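Local coordinates for protein type III effector NopAA (Sinorhizobium fredii USDA 257, PDB 6SDU) that hydrolyses xyloglucan, a plant cell-wall polysaccharide, as a type III effector of a symbiotic bacterium, and may also have cellulase activity, at residues S30-N38 / I50-W58; K82-L90 / F204-V212. All blocks are in the same frame, centred on the assembly; numbering follows the deposited sequence.

How the interactions relate
Interaction 1 (30-38 with 50-58) lies between the two sheets of the sandwich near one edge, strand 34-40 in one facing strand 48-54 in the other. Interaction 2 (82-90 with 204-212) is mainly pairing within a sheet, the end of strand 72-83 beside the start of strand 208-218, and L90 adds a contact from the facing sheet. Strands 34-40 and 72-83 are neighbours, so both contacts reach the same sheet. Their centres are 23 Å apart, their nearest atoms about 7 Å, and they do not touch. Along the chain, interaction 1 closes before interaction 2 opens. One joins the two layers, the other chiefly neighbouring strands of one layer; together they tie both sheets of the sandwich.

Interaction 1. Residues S30-N38 / I50-W58; sequences SRDGYSWNN and ISVSGVNRW
The indole of W36 carries most of this contact, meeting V52 with a face and W58 with an edge. Its CG lies opposite the carbonyl carbon (chi1 -66°), which swings the indole toward V52. V52 CG2 sits 3.6 Å from the centroid of the W36 five-membered ring in a CH-pi contact, while its CG1 spans CE2 and CZ2. The edge of W36 points at the face of W58, planes 70° apart and five-membered ring centroids 4.7 Å apart, a T-shaped pair. W36 CZ2 reaches the 54-57 turn, 3.2 Å from V55 O near the indole plane. V55 O also lies 4.1 Å above the plane of the Y34 ring, toward its rim. Either side of W36 the contact thins into aliphatic touches: V55 CG1 meets R31 CG, and I50 CG2 rests 3.7 Å from N38 CB.

Farther out, W58 stacks on F229, Y34 OH bonds to V234 N, and the N38 amide is held by Q48 and A24. No hydrogen bond joins the segments. Strands 34-38 and 50-54 run nearly antiparallel (162°), axes 8.1 Å apart; side chains, with the V55 and G54 carbonyls at the rim of W36, fill the gap: face-to-face sheet packing of the family 12 glycoside hydrolase jelly-roll sandwich.

Interaction 2. Residues K82-L90 / F204-V212; sequences KPLSSINTL and FGDIEVGSV
K82 and V209 form an antiparallel hydrogen-bonded pair, with K82 N 3.2 Å from V209 O and V209 N 2.8 Å from K82 O. The next pair, P83 with E208, is non-hydrogen-bonded, and its alpha carbons come within 3.9 Å. There P83 CA and E208 CA each direct a C-H at a carbonyl oxygen across the gap, those of I207 and K82 respectively. L84 N then bonds to I207 O at 2.8 Å.

Beyond the strand end the bonding passes to a side chain. The carboxylate of D206 takes two bonds from S85: OD1 accepts S85 N at 2.8 Å through its syn lone pair, and OD2 accepts S85 OG at 2.7 Å, also on the syn side but 27° out of the carboxylate plane. The serine hydroxyl reaches it from between its own backbone N and carbonyl carbon (chi1 59°), which lets hydroxyl and amide grip one carboxylate together. Within 82-90 the turn is tied by S86 OG to P83 O and by K82 NZ to S86 O, the lysine coming from above the carbonyl plane.

Apolar contacts gather round V209, which also packs on L195 of helix 191-200. Its two methyls part company: CG2 meets I87 CD1 at 3.7 Å, the side chains crossing near a right angle, while CG1 meets L90 CD2 tip to tip, bringing in the start of strand 90-97 from the other sheet. I207 CG2 touches L84 CB. The arrangement is antiparallel pairing where one strand, 72-83, ends and its neighbour, 208-218, begins in the family 12 beta-sandwich.

Interaction 1. Residues S30-N38 / I50-W58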
# COMPACT_ATOMS: atom_id res chain seq x y z
N SER A 30 -15.70 4.03 9.70
CA SER A 30 -14.69 4.91 10.28
C SER A 30 -14.90 5.02 11.78
O SER A 30 -16.04 4.98 12.25
CB SER A 30 -14.70 6.29 9.65
OG SER A 30 -16.00 6.82 9.70
N ARG A 31 -13.79 5.04 12.52
CA ARG A 31 -13.81 5.20 13.97
C ARG A 31 -12.51 5.89 14.40
O ARG A 31 -11.43 5.49 13.97
CB ARG A 31 -13.96 3.85 14.70
CG ARG A 31 -13.95 4.04 16.23
CD ARG A 31 -14.52 2.85 16.97
NE ARG A 31 -15.91 2.57 16.62
CZ ARG A 31 -16.65 1.60 17.18
NH1 ARG A 31 -16.10 0.79 18.09
NH2 ARG A 31 -17.91 1.43 16.79
N ASP A 32 -12.64 6.99 15.15
CA ASP A 32 -11.49 7.69 15.76
C ASP A 32 -10.43 8.09 14.74
O ASP A 32 -9.22 7.94 14.99
CB ASP A 32 -10.83 6.85 16.86
CG ASP A 32 -11.69 6.70 18.10
OD1 ASP A 32 -12.60 7.53 18.32
OD2 ASP A 32 -11.43 5.75 18.88
N GLY A 33 -10.84 8.60 13.59
CA GLY A 33 -9.85 9.03 12.62
C GLY A 33 -9.35 7.95 11.68
O GLY A 33 -8.59 8.27 10.75
N TYR A 34 -9.67 6.68 11.92
CA TYR A 34 -9.29 5.62 11.01
C TYR A 34 -10.52 5.24 10.21
O TYR A 34 -11.64 5.25 10.73
CB TYR A 34 -8.74 4.40 11.76
CG TYR A 34 -7.39 4.59 12.44
CD1 TYR A 34 -7.29 5.23 13.68
CD2 TYR A 34 -6.22 4.11 11.85
CE1 TYR A 34 -6.05 5.39 14.30
CE2 TYR A 34 -4.99 4.26 12.47
CZ TYR A 34 -4.91 4.91 13.70
OH TYR A 34 -3.68 5.08 14.30
N SER A 35 -10.33 4.93 8.93
CA SER A 35 -11.42 4.39 8.13
C SER A 35 -10.94 3.13 7.43
O SER A 35 -9.75 2.94 7.18
CB SER A 35 -11.98 5.42 7.14
OG SER A 35 -11.02 5.79 6.17
N TRP A 36 -11.90 2.24 7.16
CA TRP A 36 -11.63 0.97 6.49
C TRP A 36 -12.51 0.89 5.25
O TRP A 36 -13.70 1.21 5.32
CB TRP A 36 -11.90 -0.21 7.42
CG TRP A 36 -10.95 -0.29 8.61
CD1 TRP A 36 -9.81 -1.07 8.71
CD2 TRP A 36 -11.06 0.41 9.85
NE1 TRP A 36 -9.21 -0.88 9.93
CE2 TRP A 36 -9.96 0.01 10.66
CE3 TRP A 36 -11.98 1.32 10.37
CZ2 TRP A 36 -9.75 0.52 11.95
CZ3 TRP A 36 -11.79 1.82 11.66
CH2 TRP A 36 -10.67 1.42 12.43
N ASN A 37 -11.93 0.46 4.12
CA ASN A 37 -12.61 0.44 2.83
C ASN A 37 -12.44 -0.91 2.14
O ASN A 37 -11.31 -1.33 1.87
CB ASN A 37 -12.09 1.57 1.95
CG ASN A 37 -12.25 2.92 2.61
OD1 ASN A 37 -13.29 3.57 2.45
ND2 ASN A 37 -11.23 3.35 3.38
N ASN A 38 -13.56 -1.57 1.84
CA ASN A 38 -13.61 -2.85 1.12
C ASN A 38 -13.61 -2.63 -0.40
O ASN A 38 -14.55 -2.99 -1.10
CB ASN A 38 -14.85 -3.64 1.54
CG ASN A 38 -14.71 -5.12 1.25
OD1 ASN A 38 -13.61 -5.65 1.26
ND2 ASN A 38 -15.82 -5.78 0.95
N ILE A 50 -14.12 -7.93 4.61
CA ILE A 50 -13.26 -7.22 5.54
C ILE A 50 -13.95 -7.20 6.91
O ILE A 50 -15.18 -7.09 6.99
CB ILE A 50 -12.98 -5.79 5.01
CG1 ILE A 50 -11.88 -5.08 5.82
CG2 ILE A 50 -14.27 -4.99 4.93
CD1 ILE A 50 -11.45 -3.76 5.17
N SER A 51 -13.18 -7.41 7.97
CA SER A 51 -13.70 -7.32 9.33
C SER A 51 -12.74 -6.48 10.15
O SER A 51 -11.52 -6.56 9.96
CB SER A 51 -13.91 -8.70 9.99
OG SER A 51 -12.67 -9.30 10.33
N VAL A 52 -13.30 -5.63 11.02
CA VAL A 52 -12.52 -4.74 11.87
C VAL A 52 -12.77 -5.12 13.32
O VAL A 52 -13.92 -5.12 13.79
CB VAL A 52 -12.87 -3.27 11.63
CG1 VAL A 52 -12.01 -2.41 12.54
CG2 VAL A 52 -12.67 -2.93 10.17
N SER A 53 -11.69 -5.42 14.05
CA SER A 53 -11.86 -5.76 15.45
C SER A 53 -11.66 -4.58 16.40
O SER A 53 -12.15 -4.62 17.53
CB SER A 53 -10.86 -6.87 15.82
OG SER A 53 -11.02 -7.22 17.17
N GLY A 54 -11.06 -3.50 15.92
CA GLY A 54 -10.75 -2.33 16.74
C GLY A 54 -9.89 -1.41 15.90
O GLY A 54 -9.48 -1.77 14.79
N VAL A 55 -9.58 -0.24 16.46
CA VAL A 55 -8.95 0.79 15.62
C VAL A 55 -7.61 0.34 15.07
O VAL A 55 -7.22 0.74 13.96
CB VAL A 55 -8.79 2.12 16.40
CG1 VAL A 55 -10.09 2.89 16.43
CG2 VAL A 55 -8.31 1.87 17.81
N ASN A 56 -6.90 -0.52 15.78
CA ASN A 56 -5.59 -0.97 15.35
C ASN A 56 -5.55 -2.37 14.74
O ASN A 56 -4.48 -2.79 14.30
CB ASN A 56 -4.61 -0.81 16.51
CG ASN A 56 -4.48 0.67 16.95
OD1 ASN A 56 -4.30 1.57 16.11
ND2 ASN A 56 -4.61 0.92 18.25
N ARG A 57 -6.65 -3.13 14.72
CA ARG A 57 -6.59 -4.53 14.28
C ARG A 57 -7.75 -4.86 13.35
O ARG A 57 -8.91 -4.70 13.72
CB ARG A 57 -6.61 -5.48 15.47
CG ARG A 57 -6.53 -6.93 15.09
CD ARG A 57 -6.74 -7.82 16.29
NE ARG A 57 -5.55 -7.85 17.14
CZ ARG A 57 -4.71 -8.88 17.19
NH1 ARG A 57 -4.95 -9.96 16.45
NH2 ARG A 57 -3.64 -8.83 17.98
N TRP A 58 -7.41 -5.40 12.17
CA TRP A 58 -8.38 -5.72 11.15
C TRP A 58 -7.88 -6.88 10.30
O TRP A 58 -6.74 -7.36 10.44
CB TRP A 58 -8.72 -4.50 10.28
CG TRP A 58 -7.64 -3.95 9.43
CD1 TRP A 58 -6.61 -3.12 9.84
CD2 TRP A 58 -7.51 -4.08 8.01
NE1 TRP A 58 -5.84 -2.77 8.75
CE2 TRP A 58 -6.36 -3.34 7.62
CE3 TRP A 58 -8.26 -4.74 7.03
CZ2 TRP A 58 -5.95 -3.25 6.28
CZ3 TRP A 58 -7.83 -4.67 5.71
CH2 TRP A 58 -6.69 -3.93 5.34

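Interaction 2. Residues K82-L90 / F204-V212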
# COMPACT_ATOMS: atom_id res chain seq x y z
N LYS A 82 -1.65 18.07 6.19
CA LYS A 82 -0.63 19.00 6.64
C LYS A 82 0.48 19.09 5.60
O LYS A 82 0.82 18.08 4.99
CB LYS A 82 -0.01 18.57 7.98
CG LYS A 82 -0.96 18.61 9.16
CD LYS A 82 -0.36 17.98 10.42
CE LYS A 82 1.14 18.16 10.50
NZ LYS A 82 1.53 19.26 11.44
N PRO A 83 1.07 20.28 5.41
CA PRO A 83 2.25 20.38 4.55
C PRO A 83 3.42 19.61 5.14
O PRO A 83 3.59 19.52 6.36
CB PRO A 83 2.57 21.89 4.54
CG PRO A 83 1.31 22.55 4.96
CD PRO A 83 0.68 21.60 5.94
N LEU A 84 4.24 19.06 4.24
CA LEU A 84 5.39 18.28 4.68
C LEU A 84 6.28 19.09 5.62
O LEU A 84 6.79 18.57 6.62
CB LEU A 84 6.18 17.82 3.47
CG LEU A 84 7.36 16.91 3.76
CD1 LEU A 84 6.91 15.69 4.60
CD2 LEU A 84 7.89 16.48 2.41
N SER A 85 6.44 20.39 5.33
CA SER A 85 7.31 21.24 6.12
C SER A 85 6.79 21.44 7.54
O SER A 85 7.59 21.60 8.48
CB SER A 85 7.49 22.59 5.42
OG SER A 85 6.24 23.24 5.24
N SER A 86 5.47 21.41 7.74
CA SER A 86 4.91 21.59 9.07
C SER A 86 4.94 20.31 9.91
O SER A 86 4.58 20.35 11.09
CB SER A 86 3.48 22.13 8.98
OG SER A 86 2.58 21.12 8.53
N ILE A 87 5.33 19.18 9.32
CA ILE A 87 5.28 17.90 10.01
C ILE A 87 6.57 17.68 10.79
O ILE A 87 7.68 17.78 10.24
CB ILE A 87 5.05 16.75 9.01
CG1 ILE A 87 3.63 16.81 8.45
CG2 ILE A 87 5.28 15.39 9.68
CD1 ILE A 87 3.47 16.14 7.09
N ASN A 88 6.43 17.34 12.07
CA ASN A 88 7.55 17.00 12.94
C ASN A 88 7.76 15.50 13.03
O ASN A 88 8.91 15.04 13.08
CB ASN A 88 7.32 17.56 14.35
CG ASN A 88 6.95 19.05 14.35
OD1 ASN A 88 7.75 19.90 13.96
ND2 ASN A 88 5.73 19.36 14.78
N THR A 89 6.68 14.72 13.06
CA THR A 89 6.76 13.27 13.11
C THR A 89 5.64 12.67 12.27
O THR A 89 4.47 13.00 12.47
CB THR A 89 6.64 12.76 14.55
OG1 THR A 89 7.82 13.11 15.29
CG2 THR A 89 6.43 11.27 14.59
N LEU A 90 5.99 11.77 11.35
CA LEU A 90 5.00 10.99 10.60
C LEU A 90 5.57 9.59 10.41
O LEU A 90 6.37 9.35 9.50
CB LEU A 90 4.63 11.64 9.27
CG LEU A 90 3.51 10.91 8.50
CD1 LEU A 90 2.26 10.71 9.36
CD2 LEU A 90 3.15 11.66 7.24
N PHE A 204 8.49 16.19 -6.20
CA PHE A 204 7.50 17.17 -5.78
C PHE A 204 8.16 18.15 -4.82
O PHE A 204 9.29 17.95 -4.38
CB PHE A 204 6.26 16.51 -5.13
CG PHE A 204 6.58 15.43 -4.13
CD1 PHE A 204 7.20 15.73 -2.91
CD2 PHE A 204 6.24 14.10 -4.39
CE1 PHE A 204 7.49 14.71 -1.98
CE2 PHE A 204 6.53 13.08 -3.47
CZ PHE A 204 7.15 13.39 -2.26
N GLY A 205 7.44 19.23 -4.52
CA GLY A 205 7.87 20.27 -3.60
C GLY A 205 7.36 20.06 -2.18
O GLY A 205 7.34 18.92 -1.70
N ASP A 206 6.96 21.14 -1.51
CA ASP A 206 6.39 21.06 -0.16
C ASP A 206 4.95 20.57 -0.31
O ASP A 206 3.97 21.33 -0.34
CB ASP A 206 6.47 22.40 0.56
CG ASP A 206 6.07 22.28 2.04
OD1 ASP A 206 6.25 21.18 2.60
OD2 ASP A 206 5.61 23.29 2.63
N ILE A 207 4.85 19.26 -0.44
CA ILE A 207 3.58 18.58 -0.67
C ILE A 207 2.71 18.67 0.58
O ILE A 207 3.21 18.56 1.72
CB ILE A 207 3.96 17.13 -1.03
CG1 ILE A 207 2.81 16.27 -1.47
CG2 ILE A 207 4.65 16.44 0.14
CD1 ILE A 207 3.28 14.83 -1.68
N GLU A 208 1.41 18.87 0.40
CA GLU A 208 0.47 18.74 1.51
C GLU A 208 0.05 17.27 1.59
O GLU A 208 -0.64 16.76 0.71
CB GLU A 208 -0.76 19.63 1.36
CG GLU A 208 -1.53 19.60 2.68
CD GLU A 208 -2.71 20.55 2.78
OE1 GLU A 208 -2.47 21.77 2.89
OE2 GLU A 208 -3.86 20.06 2.79
N VAL A 209 0.50 16.60 2.65
CA VAL A 209 0.21 15.18 2.88
C VAL A 209 -1.27 15.01 3.20
O VAL A 209 -1.78 15.56 4.18
CB VAL A 209 1.11 14.64 4.01
CG1 VAL A 209 0.88 13.14 4.28
CG2 VAL A 209 2.56 14.93 3.67
N GLY A 210 -1.96 14.22 2.38
CA GLY A 210 -3.38 13.99 2.48
C GLY A 210 -3.73 12.75 3.28
O GLY A 210 -4.27 12.84 4.38
N SER A 211 -3.49 11.57 2.71
CA SER A 211 -3.90 10.32 3.34
C SER A 211 -2.75 9.32 3.43
O SER A 211 -1.97 9.17 2.49
CB SER A 211 -5.05 9.71 2.54
OG SER A 211 -5.72 8.74 3.31
N VAL A 212 -2.67 8.61 4.55
CA VAL A 212 -1.78 7.47 4.71
C VAL A 212 -2.65 6.22 4.72
O VAL A 212 -3.51 6.07 5.59
CB VAL A 212 -0.93 7.55 5.99
CG1 VAL A 212 -0.23 6.21 6.23
CG2 VAL A 212 0.11 8.63 5.87